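Local coordinates for protein mandelate racemase/muconate lactonizing enzyme/Enolase superfamily (Rhodobacter sphaeroides, PDB 2HZG) that belongs to the mandelate racemase/muconate lactonizing enzyme branch of the enolase superfamily, pairing an alpha/beta-barrel domain with an N-terminal capping domain and binding sodium, at residues A177-Q182 and A212-T217. Residues are numbered along the deposited sequence; the frame is centred on the assembly and turned at random.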
ATOM      1  N   ALA A 177     -22.273 -24.919  -1.257  1.00 19.66           N
ATOM      2  CA  ALA A 177     -22.281 -26.368  -1.040  1.00 19.94           C
ATOM      3  C   ALA A 177     -20.862 -26.948  -0.925  1.00 19.55           C
ATOM      4  O   ALA A 177     -20.583 -27.688   0.008  1.00 20.50           O
ATOM      5  CB  ALA A 177     -23.058 -27.080  -2.148  1.00 20.07           C
ATOM      6  N   ALA A 178     -19.981 -26.586  -1.856  1.00 18.84           N
ATOM      7  CA  ALA A 178     -18.577 -26.986  -1.803  1.00 18.74           C
ATOM      8  C   ALA A 178     -17.896 -26.513  -0.511  1.00 18.66           C
ATOM      9  O   ALA A 178     -17.203 -27.295   0.146  1.00 18.53           O
ATOM     10  CB  ALA A 178     -17.827 -26.466  -3.038  1.00 18.90           C
ATOM     11  N   ASP A 179     -18.110 -25.242  -0.138  1.00 18.13           N
ATOM     12  CA  ASP A 179     -17.581 -24.712   1.123  1.00 17.99           C
ATOM     13  C   ASP A 179     -18.117 -25.458   2.331  1.00 17.67           C
ATOM     14  O   ASP A 179     -17.371 -25.763   3.259  1.00 18.01           O
ATOM     15  CB  ASP A 179     -17.851 -23.206   1.259  1.00 16.93           C
ATOM     16  CG  ASP A 179     -17.075 -22.375   0.248  1.00 18.39           C
ATOM     17  OD1 ASP A 179     -16.127 -22.892  -0.404  1.00 17.70           O
ATOM     18  OD2 ASP A 179     -17.432 -21.190   0.091  1.00 17.59           O
ATOM     19  N   ALA A 180     -19.417 -25.734   2.342  1.00 18.29           N
ATOM     20  CA  ALA A 180     -20.019 -26.511   3.425  1.00 18.20           C
ATOM     21  C   ALA A 180     -19.341 -27.876   3.605  1.00 18.29           C
ATOM     22  O   ALA A 180     -19.042 -28.261   4.727  1.00 19.67           O
ATOM     23  CB  ALA A 180     -21.563 -26.662   3.230  1.00 18.48           C
ATOM     24  N   ASP A 181     -19.073 -28.568   2.504  1.00 18.34           N
ATOM     25  CA  ASP A 181     -18.408 -29.875   2.526  1.00 18.43           C
ATOM     26  C   ASP A 181     -17.012 -29.768   3.166  1.00 18.13           C
ATOM     27  O   ASP A 181     -16.638 -30.584   3.997  1.00 17.83           O
ATOM     28  CB  ASP A 181     -18.296 -30.424   1.109  1.00 18.16           C
ATOM     29  CG  ASP A 181     -19.645 -30.941   0.555  1.00 21.12           C
ATOM     30  OD1 ASP A 181     -20.616 -31.095   1.323  1.00 22.85           O
ATOM     31  OD2 ASP A 181     -19.720 -31.169  -0.664  1.00 23.63           O
ATOM     32  N   GLN A 182     -16.278 -28.723   2.790  1.00 17.52           N
ATOM     33  CA  GLN A 182     -14.939 -28.461   3.320  1.00 17.41           C
ATOM     34  C   GLN A 182     -14.961 -28.160   4.818  1.00 17.02           C
ATOM     35  O   GLN A 182     -14.170 -28.706   5.582  1.00 17.49           O
ATOM     36  CB  GLN A 182     -14.297 -27.290   2.557  1.00 16.69           C
ATOM     37  CG  GLN A 182     -13.825 -27.635   1.168  1.00 16.32           C
ATOM     38  CD  GLN A 182     -12.486 -28.392   1.170  1.00 18.31           C
ATOM     39  OE1 GLN A 182     -11.958 -28.736   2.224  1.00 18.06           O
ATOM     40  NE2 GLN A 182     -11.950 -28.646  -0.006  1.00 15.90           N
ATOM     41  N   ALA A 212     -22.216 -13.673   3.127  1.00 16.18           N
ATOM     42  CA  ALA A 212     -23.317 -13.901   4.054  1.00 16.72           C
ATOM     43  C   ALA A 212     -23.908 -15.286   3.854  1.00 17.07           C
ATOM     44  O   ALA A 212     -24.362 -15.890   4.813  1.00 16.69           O
ATOM     45  CB  ALA A 212     -24.425 -12.815   3.900  1.00 16.70           C
ATOM     46  N   ALA A 213     -23.857 -15.798   2.621  1.00 17.72           N
ATOM     47  CA  ALA A 213     -24.464 -17.100   2.290  1.00 19.13           C
ATOM     48  C   ALA A 213     -23.747 -18.282   2.983  1.00 19.60           C
ATOM     49  O   ALA A 213     -24.298 -19.394   3.080  1.00 19.91           O
ATOM     50  CB  ALA A 213     -24.487 -17.304   0.758  1.00 17.96           C
ATOM     51  N   ARG A 214     -22.522 -18.035   3.457  1.00 19.44           N
ATOM     52  CA  ARG A 214     -21.735 -19.032   4.205  1.00 19.28           C
ATOM     53  C   ARG A 214     -21.986 -18.982   5.697  1.00 19.00           C
ATOM     54  O   ARG A 214     -21.531 -19.844   6.416  1.00 19.02           O
ATOM     55  CB  ARG A 214     -20.227 -18.830   3.996  1.00 19.20           C
ATOM     56  CG  ARG A 214     -19.649 -19.471   2.775  1.00 19.09           C
ATOM     57  CD  ARG A 214     -19.948 -18.677   1.482  1.00 17.84           C
ATOM     58  NE  ARG A 214     -19.417 -19.388   0.319  1.00 16.70           N
ATOM     59  CZ  ARG A 214     -19.691 -19.099  -0.952  1.00 15.99           C
ATOM     60  NH1 ARG A 214     -20.506 -18.092  -1.260  1.00 14.23           N
ATOM     61  NH2 ARG A 214     -19.133 -19.816  -1.921  1.00 16.30           N
ATOM     62  N   LEU A 215     -22.672 -17.963   6.185  1.00 19.05           N
ATOM     63  CA  LEU A 215     -22.820 -17.820   7.622  1.00 18.95           C
ATOM     64  C   LEU A 215     -23.552 -18.993   8.338  1.00 19.83           C
ATOM     65  O   LEU A 215     -23.112 -19.419   9.420  1.00 18.99           O
ATOM     66  CB  LEU A 215     -23.414 -16.448   7.995  1.00 19.86           C
ATOM     67  CG  LEU A 215     -22.578 -15.184   7.703  1.00 18.22           C
ATOM     68  CD1 LEU A 215     -23.390 -13.925   7.987  1.00 18.00           C
ATOM     69  CD2 LEU A 215     -21.276 -15.176   8.522  1.00 16.81           C
ATOM     70  N   PRO A 216     -24.676 -19.489   7.771  1.00 20.10           N
ATOM     71  CA  PRO A 216     -25.292 -20.678   8.404  1.00 20.39           C
ATOM     72  C   PRO A 216     -24.364 -21.891   8.499  1.00 19.53           C
ATOM     73  O   PRO A 216     -24.358 -22.560   9.514  1.00 19.66           O
ATOM     74  CB  PRO A 216     -26.488 -20.988   7.494  1.00 19.95           C
ATOM     75  CG  PRO A 216     -26.826 -19.636   6.879  1.00 21.32           C
ATOM     76  CD  PRO A 216     -25.487 -18.997   6.631  1.00 20.06           C
ATOM     77  N   THR A 217     -23.615 -22.167   7.443  1.00 20.48           N
ATOM     78  CA  THR A 217     -22.685 -23.286   7.414  1.00 21.53           C
ATOM     79  C   THR A 217     -21.613 -23.109   8.493  1.00 21.02           C
ATOM     80  O   THR A 217     -21.311 -24.037   9.234  1.00 20.93           O
ATOM     81  CB  THR A 217     -21.980 -23.369   6.058  1.00 21.97           C
ATOM     82  OG1 THR A 217     -22.965 -23.462   5.014  1.00 25.70           O
ATOM     83  CG2 THR A 217     -21.046 -24.568   6.008  1.00 22.77           C
TER
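Arg214 reaches over to helix 176-190 and clasps the carboxylate of Asp179 side-on. From CB its chain first runs beside its own backbone N and then turns about the CB-CG bond (chi2 78°), after which it stays extended to the guanidinium. Arg214 CG and CD pass Asp179 OD2 only loosely, CD at 3.8 Å. The next atom, Arg214 NE, donates to Asp179 OD2 over 2.7 Å, in the guanidinium plane and onto the anti lone pair of that oxygen. CZ, which has no hydrogen to donate, lies 3.3 Å from Asp179 OD2. Beyond it Arg214 NH2 turns back to the same Asp179 OD2 at 3.0 Å, with a more bent N-H...O angle (135°) and an approach from above the carboxylate plane. Two donors thus converge on one oxygen, and the two flat groups stand 49° apart instead of forming a coplanar fork. Asp179 OD1 is taken by the backbone N of Gly172, while NH2 and NH1 also bond to the carbonyls of Gly174 and Ala210; both ends of the buried salt bridge are therefore held against rotation. One residue on from Asp179, the methyl of Thr217 packs against the helix backbone: Thr217 CG2 lies 3.4 Å from Ala180 CA, tight for two carbons, and 3.5 Å from Ala180 CB. CG2 gets there by standing anti to the backbone N of Thr217. Val176 touches both Arg214 and Thr217. Within the parallel alpha/beta barrel, the contact joins helix 176-190, which links strands 163-167 and 195-199, to the turn Ala212-Leu215 and helix 215-220, ahead of strand 225-227.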